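PDB 4QFN: ABC transporter periplasmic peptide-binding protein from Pseudoalteromonas, which probably captures dipeptides in the periplasm for uptake through an ABC transporter, and is seen here with glycine and glutamic acid bound as one Gly-Glu peptide. Local coordinates for residues I65-V70 and F174-A179; N350-D355 and M493-L498; R383-N388 and V429-A434. One frame throughout, in Å; residues are numbered along the deposited sequence.

Contact 3 holds the ligand: its segments, 383-388 and 429-434, both reach the bound Gly-Glu. Contact 2, joining 350-355 to 493-498, closes a long loop of chain inside which contact 3 is nested; their centres are 19 Å apart and their nearest atoms about 10 Å. Contact 1 is complete before either opens and lies 23 Å from contact 3, centre to centre, yet the side chain of Ile67 is about 13 Å from the bound glycine. Contacts 1 and 2 are farthest apart, with 32 Å between centres.

Contact 1 (I65-V70 and F174-A179); sequences ISIDPV and FLANMA
Ala179 and Ile67 meet where the packing is tightest: the methyl CB of Ala179 stands 3.5 Å from Ile67 CG1, closer than two such carbons usually come. The same methyl lies 3.8 Å from Ile67 CD1, so the whole outer branch of the isoleucine is laid against the alanine. That branch continues toward the helical turn, where CD1 comes to 4.3 Å from Ala176 CA. Ile65 reaches the same segment by another route. Its CG1 sits between the backbone N and the carbonyl carbon (chi1 59°), and the extended chain beyond carries CD1 to the helix. There the tip meets both backbone and side chain, lying 3.8 Å from Leu175 O and 4.0 Å from Leu175 CD2, and the two side chains cross at about a right angle. Backbone adds one weak element, a CA-H...O contact in which Ala179 CA lies 3.5 Å from Ile65 O.

Residues 65-67 form an outermost strand of a five-stranded antiparallel sheet, and the short helix 174-177 is laid against side chains from that sheet. Leu175 also touches Phe74 and Phe93, while Met178 rests on Phe165; segment 174-179 thus spans several strands. A sheet of this kind is consistent with the additional domain found in peptide-binding relatives of the family.

The other side of the strand is looser and more polar. Ser66 turns its CB away from the helix, and its OG is hydrogen-bonded to Glu77. Past Ile67 the chain leaves the helical segment altogether and becomes solvent-exposed at Pro69 and Val70. Here Asp68 OD1 accepts from Val70 N at 2.8 Å through its anti lone pair, an Asx turn, and also from Thr71 N.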
loop_
_atom_site.group_PDB
_atom_site.type_symbol
_atom_site.label_atom_id
_atom_site.label_comp_id
_atom_site.label_asym_id
_atom_site.label_seq_id
_atom_site.Cartn_x
_atom_site.Cartn_y
_atom_site.Cartn_z
ATOM N N ILE A 65 8.587 11.550 -10.177
ATOM C CA ILE A 65 8.484 12.532 -9.110
ATOM C C ILE A 65 8.143 11.824 -7.798
ATOM O O ILE A 65 7.629 10.701 -7.793
ATOM C CB ILE A 65 7.394 13.592 -9.400
ATOM C CG1 ILE A 65 6.036 12.935 -9.578
ATOM C CG2 ILE A 65 7.712 14.399 -10.669
ATOM C CD1 ILE A 65 4.935 13.924 -9.822
ATOM N N SER A 66 8.459 12.478 -6.687
ATOM C CA SER A 66 8.052 12.006 -5.369
ATOM C C SER A 66 7.257 13.110 -4.682
ATOM O O SER A 66 7.020 14.172 -5.267
ATOM C CB SER A 66 9.271 11.614 -4.531
ATOM O OG SER A 66 10.135 12.724 -4.343
ATOM N N ILE A 67 6.833 12.849 -3.451
ATOM C CA ILE A 67 6.104 13.826 -2.659
ATOM C C ILE A 67 6.865 14.100 -1.370
ATOM O O ILE A 67 7.058 13.196 -0.553
ATOM C CB ILE A 67 4.670 13.348 -2.326
ATOM C CG1 ILE A 67 3.924 12.997 -3.614
ATOM C CG2 ILE A 67 3.903 14.428 -1.558
ATOM C CD1 ILE A 67 2.495 12.534 -3.418
ATOM N N ASP A 68 7.301 15.345 -1.193
ATOM C CA ASP A 68 8.002 15.733 0.024
ATOM C C ASP A 68 7.154 15.400 1.241
ATOM O O ASP A 68 6.004 15.780 1.307
ATOM C CB ASP A 68 8.319 17.221 0.018
ATOM C CG ASP A 68 9.303 17.599 1.099
ATOM O OD1 ASP A 68 8.936 17.539 2.287
ATOM O OD2 ASP A 68 10.450 17.939 0.761
ATOM N N PRO A 69 7.730 14.674 2.190
ATOM C CA PRO A 69 6.991 14.187 3.360
ATOM C C PRO A 69 6.570 15.281 4.333
ATOM O O PRO A 69 5.677 15.060 5.140
ATOM C CB PRO A 69 7.990 13.248 4.038
ATOM C CG PRO A 69 9.321 13.672 3.532
ATOM C CD PRO A 69 9.082 14.104 2.122
ATOM N N VAL A 70 7.212 16.438 4.258
ATOM C CA VAL A 70 6.922 17.531 5.169
ATOM C C VAL A 70 5.998 18.574 4.551
ATOM O O VAL A 70 5.025 18.990 5.167
ATOM C CB VAL A 70 8.219 18.221 5.626
ATOM C CG1 VAL A 70 7.909 19.395 6.535
ATOM C CG2 VAL A 70 9.130 17.223 6.315
ATOM N N PHE A 174 -3.871 13.092 -10.315
ATOM C CA PHE A 174 -2.994 12.476 -11.312
ATOM C C PHE A 174 -1.516 12.528 -10.914
ATOM O O PHE A 174 -0.847 11.502 -10.889
ATOM C CB PHE A 174 -3.179 13.096 -12.704
ATOM C CG PHE A 174 -2.172 12.612 -13.709
ATOM C CD1 PHE A 174 -2.277 11.336 -14.251
ATOM C CD2 PHE A 174 -1.105 13.408 -14.087
ATOM C CE1 PHE A 174 -1.345 10.867 -15.161
ATOM C CE2 PHE A 174 -0.167 12.943 -14.992
ATOM C CZ PHE A 174 -0.288 11.670 -15.534
ATOM N N LEU A 175 -0.996 13.713 -10.608
ATOM C CA LEU A 175 0.406 13.799 -10.208
ATOM C C LEU A 175 0.681 12.931 -8.970
ATOM O O LEU A 175 1.697 12.251 -8.892
ATOM C CB LEU A 175 0.835 15.248 -9.967
ATOM C CG LEU A 175 1.119 16.114 -11.194
ATOM C CD1 LEU A 175 1.680 17.471 -10.781
ATOM C CD2 LEU A 175 2.078 15.411 -12.133
ATOM N N ALA A 176 -0.240 12.950 -8.017
ATOM C CA ALA A 176 -0.091 12.150 -6.808
ATOM C C ALA A 176 0.043 10.667 -7.161
ATOM O O ALA A 176 0.836 9.946 -6.550
ATOM C CB ALA A 176 -1.272 12.392 -5.842
ATOM N N ASN A 177 -0.728 10.215 -8.152
ATOM C CA ASN A 177 -0.618 8.829 -8.616
ATOM C C ASN A 177 0.709 8.527 -9.310
ATOM O O ASN A 177 1.212 7.410 -9.218
ATOM C CB ASN A 177 -1.796 8.434 -9.511
ATOM C CG ASN A 177 -3.090 8.309 -8.734
ATOM O OD1 ASN A 177 -3.093 7.907 -7.569
ATOM N ND2 ASN A 177 -4.196 8.655 -9.372
ATOM N N MET A 178 1.269 9.523 -9.996
ATOM C CA MET A 178 2.572 9.380 -10.653
ATOM C C MET A 178 3.703 9.454 -9.632
ATOM O O MET A 178 4.883 9.270 -9.973
ATOM C CB MET A 178 2.782 10.449 -11.739
ATOM C CG MET A 178 1.771 10.374 -12.880
ATOM S SD MET A 178 1.754 8.746 -13.646
ATOM C CE MET A 178 3.368 8.750 -14.414
ATOM N N ALA A 179 3.338 9.706 -8.381
ATOM C CA ALA A 179 4.325 9.826 -7.311
ATOM C C ALA A 179 4.300 8.610 -6.405
ATOM O O ALA A 179 5.067 8.536 -5.440
ATOM C CB ALA A 179 4.085 11.092 -6.499
#

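Contact 2 (N350-D355 and M493-L498); sequences NMPIFD and MIIEQL
Leu498, whose CD2 packs 4.3 Å from the ring carbon CG of Pro352, is fixed by a short backbone bond, its N donating to Ile494 O at 2.7 Å. This bond ties the residue to the last turn of helix 480-497 even though its own backbone, with phi at 48°, has already left helical geometry. Its CB points to the loop, and both partners of the pair also rest on Val314 of helix 307-315.

One turn back, Ile495 is the residue that binds the two segments most closely, and it uses two branches. Ile495 CG2, anti to the backbone N, lies 3.7 Å from the carbonyl oxygen Asn350 O and more distantly faces CD of Pro352. The other branch, ending in Ile495 CD1, meets Met351 SD at 3.5 Å, the two side chains crossing at about a right angle. Met351 starts out with its CB directed away from the helix; the bend at chi2 (-68°) brings SD back toward it, and sulfur is the atom that touches the isoleucine. Tyr501 of strand 500-513 touches both Met351 and Pro352.

At the exposed rim, Asn350 ND2 approaches the carboxylate of Glu496, with OE2 at 3.5 Å and OE1 at 3.9 Å. Amide and carboxylate planes are 24° apart. The glutamate occupies more than one position, however, so this long polar approach remains doubtful.

The contact joins the loop before helix 356-365 to the C-terminal end of helix 480-497. Since Ile495, Met351, Pro352 and Leu498 supply its close packing, the chemistry implies a join made by thioether, proline and branched aliphatic groups, with electrostatics probably a minor and variable term.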
loop_
_atom_site.group_PDB
_atom_site.type_symbol
_atom_site.label_atom_id
_atom_site.label_comp_id
_atom_site.label_asym_id
_atom_site.label_seq_id
_atom_site.Cartn_x
_atom_site.Cartn_y
_atom_site.Cartn_z
ATOM N N ASN A 350 -22.139 9.955 13.887
ATOM C CA ASN A 350 -22.817 8.686 14.146
ATOM C C ASN A 350 -21.910 7.461 14.205
ATOM O O ASN A 350 -22.379 6.357 13.931
ATOM C CB ASN A 350 -23.900 8.412 13.085
ATOM C CG ASN A 350 -24.796 9.608 12.831
ATOM O OD1 ASN A 350 -25.215 10.306 13.762
ATOM N ND2 ASN A 350 -25.094 9.855 11.554
ATOM N N MET A 351 -20.630 7.626 14.534
ATOM C CA MET A 351 -19.794 6.441 14.675
ATOM C C MET A 351 -20.487 5.515 15.660
ATOM O O MET A 351 -20.967 5.949 16.705
ATOM C CB MET A 351 -18.386 6.779 15.171
ATOM C CG MET A 351 -17.404 7.145 14.075
ATOM S SD MET A 351 -16.984 5.750 13.013
ATOM C CE MET A 351 -15.842 4.804 14.012
ATOM N N PRO A 352 -20.572 4.236 15.318
ATOM C CA PRO A 352 -21.185 3.274 16.234
ATOM C C PRO A 352 -20.439 3.258 17.556
ATOM O O PRO A 352 -19.208 3.300 17.568
ATOM C CB PRO A 352 -20.973 1.936 15.524
ATOM C CG PRO A 352 -20.791 2.285 14.082
ATOM C CD PRO A 352 -20.120 3.620 14.061
ATOM N N ILE A 353 -21.172 3.195 18.658
ATOM C CA ILE A 353 -20.547 3.025 19.959
ATOM C C ILE A 353 -20.776 1.596 20.460
ATOM O O ILE A 353 -21.719 0.931 20.048
ATOM C CB ILE A 353 -21.065 4.057 20.983
ATOM C CG1 ILE A 353 -20.198 4.035 22.252
ATOM C CG2 ILE A 353 -22.546 3.817 21.295
ATOM C CD1 ILE A 353 -18.694 4.271 22.004
ATOM N N PHE A 354 -19.885 1.125 21.324
ATOM C CA PHE A 354 -19.974 -0.211 21.889
ATOM C C PHE A 354 -21.216 -0.327 22.767
ATOM O O PHE A 354 -21.355 0.394 23.757
ATOM C CB PHE A 354 -18.708 -0.512 22.698
ATOM C CG PHE A 354 -18.781 -1.779 23.498
ATOM C CD1 PHE A 354 -19.095 -2.984 22.890
ATOM C CD2 PHE A 354 -18.521 -1.770 24.859
ATOM C CE1 PHE A 354 -19.166 -4.169 23.631
ATOM C CE2 PHE A 354 -18.585 -2.942 25.605
ATOM C CZ PHE A 354 -18.908 -4.145 24.988
ATOM N N ASP A 355 -22.120 -1.233 22.400
ATOM C CA ASP A 355 -23.372 -1.414 23.128
ATOM C C ASP A 355 -23.979 -2.780 22.825
ATOM O O ASP A 355 -24.783 -2.911 21.900
ATOM C CB ASP A 355 -24.362 -0.323 22.726
ATOM C CG ASP A 355 -25.570 -0.264 23.640
ATOM O OD1 ASP A 355 -25.791 -1.238 24.400
ATOM O OD2 ASP A 355 -26.291 0.761 23.598
ATOM N N MET A 493 -21.114 8.736 4.145
ATOM C CA MET A 493 -21.703 7.598 3.476
ATOM C C MET A 493 -21.121 6.268 3.984
ATOM O O MET A 493 -21.862 5.312 4.207
ATOM C CB MET A 493 -21.567 7.742 1.952
ATOM C CG MET A 493 -22.483 6.809 1.166
ATOM S SD MET A 493 -22.487 7.102 -0.631
ATOM C CE MET A 493 -23.114 8.775 -0.757
ATOM N N ILE A 494 -19.807 6.210 4.185
ATOM C CA ILE A 494 -19.174 4.979 4.658
ATOM C C ILE A 494 -19.719 4.604 6.046
ATOM O O ILE A 494 -19.975 3.431 6.341
ATOM C CB ILE A 494 -17.630 5.112 4.697
ATOM C CG1 ILE A 494 -17.062 5.288 3.288
ATOM C CG2 ILE A 494 -16.994 3.881 5.294
ATOM C CD1 ILE A 494 -15.746 6.059 3.257
ATOM N N ILE A 495 -19.920 5.606 6.896
ATOM C CA ILE A 495 -20.416 5.343 8.243
ATOM C C ILE A 495 -21.892 4.917 8.239
ATOM O O ILE A 495 -22.279 4.019 8.986
ATOM C CB ILE A 495 -20.183 6.546 9.188
ATOM C CG1 ILE A 495 -18.699 6.880 9.250
ATOM C CG2 ILE A 495 -20.713 6.256 10.592
ATOM C CD1 ILE A 495 -17.838 5.692 9.636
ATOM N N GLU A 496 -22.697 5.560 7.397
ATOM C CA GLU A 496 -24.116 5.226 7.297
ATOM C C GLU A 496 -24.331 3.817 6.744
ATOM O O GLU A 496 -25.148 3.058 7.260
ATOM C CB GLU A 496 -24.855 6.238 6.411
ATOM C CG GLU A 496 -24.791 7.685 6.884
ATOM C CD GLU A 496 -25.611 7.935 8.129
ATOM O OE1 GLU A 496 -26.505 8.807 8.078
ATOM O OE2 GLU A 496 -25.362 7.272 9.161
ATOM N N GLN A 497 -23.589 3.475 5.695
ATOM C CA GLN A 497 -23.756 2.194 5.016
ATOM C C GLN A 497 -22.843 1.094 5.566
ATOM O O GLN A 497 -23.087 -0.101 5.363
ATOM C CB GLN A 497 -23.539 2.366 3.508
ATOM C CG GLN A 497 -24.605 3.216 2.810
ATOM C CD GLN A 497 -26.003 2.629 2.948
ATOM O OE1 GLN A 497 -26.974 3.345 3.229
ATOM N NE2 GLN A 497 -26.111 1.318 2.760
ATOM N N LEU A 498 -21.787 1.496 6.257
ATOM C CA LEU A 498 -20.887 0.531 6.885
ATOM C C LEU A 498 -20.435 -0.611 5.982
ATOM O O LEU A 498 -20.542 -1.771 6.372
ATOM C CB LEU A 498 -21.539 -0.077 8.136
ATOM C CG LEU A 498 -21.755 0.843 9.341
ATOM C CD1 LEU A 498 -22.569 0.154 10.445
ATOM C CD2 LEU A 498 -20.418 1.351 9.876
#

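Contact 3 (R383-N388 and V429-A434); sequences RIYNPN and VLLGWA. With GLY (glycine), chain C; GLU (glutamic acid), chain D.
The dipeptide pocket is built here from a turn and a strand: Tyr385, in the type I beta turn 383-386, lies across strand 428-434. Its ring covers the backbone, with Gly432 CA 3.7 Å from the ring centroid and 19° off the normal, a CH-pi contact. Trp433 N lies over the same face, offset toward the rim, while Arg383 CB covers the opposite one. Gly432, having no side chain, lets the ring lie directly on the strand backbone. A chi1 of 52° folds the ring back over its own main chain, and the hydroxyl is carried to the ligand.

There Tyr385 OH donates to OXT of the bound glutamic acid at 2.5 Å. Arg383 NE donates to OXT of the glutamic acid at 2.9 Å, and Arg383 NH2 adds a nearly straight bond (166°) to O of the same carboxylate, also at 2.9 Å. The carboxylate sits at the guanidinium edge, and Glu36 pairs with Arg383 NH1 as a second-shell anchor. Strand 428-434 takes the other end: Ala434 N donates to the glycine O at 2.8 Å, and the glycine N returns a bond to Ala434 O. Trp433 lays its indole face under the glycine CA, 3.5 Å from Trp433 CH2.

A water takes a bond from Asn386 ND2 and gives one to Leu431 O, joining turn to strand behind the ring. Peptide backbone paired antiparallel with a strand, and its C-terminus clasped by arginine, is consistent with dipeptide recognition in family 5 solute-binding proteins.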
loop_
_atom_site.group_PDB
_atom_site.type_symbol
_atom_site.label_atom_id
_atom_site.label_comp_id
_atom_site.label_asym_id
_atom_site.label_seq_id
_atom_site.Cartn_x
_atom_site.Cartn_y
_atom_site.Cartn_z
ATOM N N ARG A 383 0.955 -5.191 10.780
ATOM C CA ARG A 383 0.908 -4.065 9.841
ATOM C C ARG A 383 0.826 -2.771 10.663
ATOM O O ARG A 383 0.397 -2.801 11.818
ATOM C CB ARG A 383 -0.328 -4.141 8.919
ATOM C CG ARG A 383 -0.707 -5.520 8.388
ATOM C CD ARG A 383 0.445 -6.190 7.641
ATOM N NE ARG A 383 0.856 -5.464 6.443
ATOM C CZ ARG A 383 2.126 -5.267 6.079
ATOM N NH1 ARG A 383 3.130 -5.733 6.831
ATOM N NH2 ARG A 383 2.395 -4.606 4.953
ATOM N N ILE A 384 1.202 -1.642 10.065
ATOM C CA ILE A 384 1.111 -0.348 10.743
ATOM C C ILE A 384 -0.281 -0.129 11.314
ATOM O O ILE A 384 -0.434 0.325 12.437
ATOM C CB ILE A 384 1.377 0.818 9.777
ATOM C CG1 ILE A 384 2.777 0.719 9.171
ATOM C CG2 ILE A 384 1.181 2.138 10.497
ATOM C CD1 ILE A 384 2.996 1.684 8.018
ATOM N N TYR A 385 -1.300 -0.453 10.531
ATOM C CA TYR A 385 -2.676 -0.210 10.942
ATOM C C TYR A 385 -3.304 -1.306 11.820
ATOM O O TYR A 385 -4.408 -1.128 12.317
ATOM C CB TYR A 385 -3.551 0.032 9.717
ATOM C CG TYR A 385 -3.403 -1.044 8.687
ATOM C CD1 TYR A 385 -4.063 -2.267 8.835
ATOM C CD2 TYR A 385 -2.586 -0.859 7.573
ATOM C CE1 TYR A 385 -3.929 -3.264 7.888
ATOM C CE2 TYR A 385 -2.439 -1.859 6.631
ATOM C CZ TYR A 385 -3.119 -3.059 6.796
ATOM O OH TYR A 385 -2.976 -4.060 5.875
ATOM N N ASN A 386 -2.609 -2.425 12.005
ATOM C CA ASN A 386 -3.083 -3.510 12.876
ATOM C C ASN A 386 -1.912 -4.410 13.276
ATOM O O ASN A 386 -1.520 -5.301 12.520
ATOM C CB ASN A 386 -4.175 -4.342 12.188
ATOM C CG ASN A 386 -4.911 -5.280 13.158
ATOM O OD1 ASN A 386 -4.383 -5.666 14.195
ATOM N ND2 ASN A 386 -6.128 -5.648 12.807
ATOM N N PRO A 387 -1.330 -4.163 14.460
ATOM C CA PRO A 387 -0.149 -4.925 14.897
ATOM C C PRO A 387 -0.429 -6.397 15.217
ATOM O O PRO A 387 0.506 -7.169 15.371
ATOM C CB PRO A 387 0.318 -4.181 16.161
ATOM C CG PRO A 387 -0.804 -3.309 16.554
ATOM C CD PRO A 387 -1.582 -2.989 15.310
ATOM N N ASN A 388 -1.690 -6.795 15.301
ATOM C CA ASN A 388 -1.972 -8.173 15.666
ATOM C C ASN A 388 -3.408 -8.565 15.339
ATOM O O ASN A 388 -4.282 -8.571 16.220
ATOM C CB ASN A 388 -1.708 -8.343 17.167
ATOM C CG ASN A 388 -1.650 -9.777 17.587
ATOM O OD1 ASN A 388 -2.218 -10.662 16.939
ATOM N ND2 ASN A 388 -0.966 -10.024 18.696
ATOM N N VAL A 429 -13.326 -9.348 7.119
ATOM C CA VAL A 429 -11.877 -9.373 7.201
ATOM C C VAL A 429 -11.321 -8.183 7.968
ATOM O O VAL A 429 -11.805 -7.053 7.852
ATOM C CB VAL A 429 -11.227 -9.447 5.785
ATOM C CG1 VAL A 429 -11.768 -8.348 4.889
ATOM C CG2 VAL A 429 -9.710 -9.344 5.870
ATOM N N LEU A 430 -10.285 -8.454 8.745
ATOM C CA LEU A 430 -9.514 -7.414 9.381
ATOM C C LEU A 430 -8.375 -7.068 8.438
ATOM O O LEU A 430 -7.460 -7.855 8.237
ATOM C CB LEU A 430 -8.996 -7.877 10.740
ATOM C CG LEU A 430 -10.049 -8.174 11.807
ATOM C CD1 LEU A 430 -9.405 -8.784 13.038
ATOM C CD2 LEU A 430 -10.831 -6.922 12.166
ATOM N N LEU A 431 -8.455 -5.888 7.843
ATOM C CA LEU A 431 -7.419 -5.413 6.951
ATOM C C LEU A 431 -7.264 -3.915 7.124
ATOM O O LEU A 431 -7.561 -3.371 8.178
ATOM C CB LEU A 431 -7.733 -5.756 5.496
ATOM C CG LEU A 431 -6.769 -6.748 4.847
ATOM C CD1 LEU A 431 -7.367 -7.383 3.605
ATOM C CD2 LEU A 431 -5.435 -6.088 4.542
ATOM N N GLY A 432 -6.795 -3.248 6.083
ATOM C CA GLY A 432 -6.578 -1.822 6.162
ATOM C C GLY A 432 -5.719 -1.303 5.038
ATOM O O GLY A 432 -5.496 -1.993 4.051
ATOM N N TRP A 433 -5.236 -0.079 5.186
ATOM C CA TRP A 433 -4.510 0.550 4.112
ATOM C C TRP A 433 -3.532 1.549 4.699
ATOM O O TRP A 433 -3.892 2.357 5.554
ATOM C CB TRP A 433 -5.494 1.226 3.168
ATOM C CG TRP A 433 -4.910 1.732 1.886
ATOM C CD1 TRP A 433 -4.571 3.030 1.589
ATOM C CD2 TRP A 433 -4.630 0.965 0.712
ATOM N NE1 TRP A 433 -4.094 3.109 0.303
ATOM C CE2 TRP A 433 -4.112 1.858 -0.255
ATOM C CE3 TRP A 433 -4.752 -0.389 0.386
ATOM C CZ2 TRP A 433 -3.722 1.437 -1.527
ATOM C CZ3 TRP A 433 -4.368 -0.807 -0.884
ATOM C CH2 TRP A 433 -3.862 0.108 -1.826
ATOM N N ALA A 434 -2.288 1.468 4.253
ATOM C CA ALA A 434 -1.287 2.472 4.574
ATOM C C ALA A 434 -1.153 3.321 3.327
ATOM O O ALA A 434 -0.827 2.815 2.250
ATOM C CB ALA A 434 0.048 1.824 4.918
HETATM N N GLY C . -0.264 0.838 0.393
HETATM C CA GLY C . -1.065 -0.361 0.232
HETATM C C GLY C . -1.278 -1.147 1.519
HETATM O O GLY C . -1.252 -0.583 2.617
HETATM N N GLU D . -1.497 -2.455 1.384
HETATM C CA GLU D . -1.828 -3.305 2.526
HETATM C C GLU D . -0.626 -3.606 3.410
HETATM O O GLU D . 0.523 -3.613 2.969
HETATM C CB GLU D . -2.486 -4.610 2.070
HETATM C CG GLU D . -3.778 -4.409 1.301
HETATM C CD GLU D . -3.580 -4.417 -0.216
HETATM O OE1 GLU D . -4.590 -4.535 -0.951
HETATM O OE2 GLU D . -2.414 -4.326 -0.677
HETATM O OXT GLU D . -0.792 -3.859 4.602
HETATM O O HOH W 1 -7.637 -4.332 10.681
#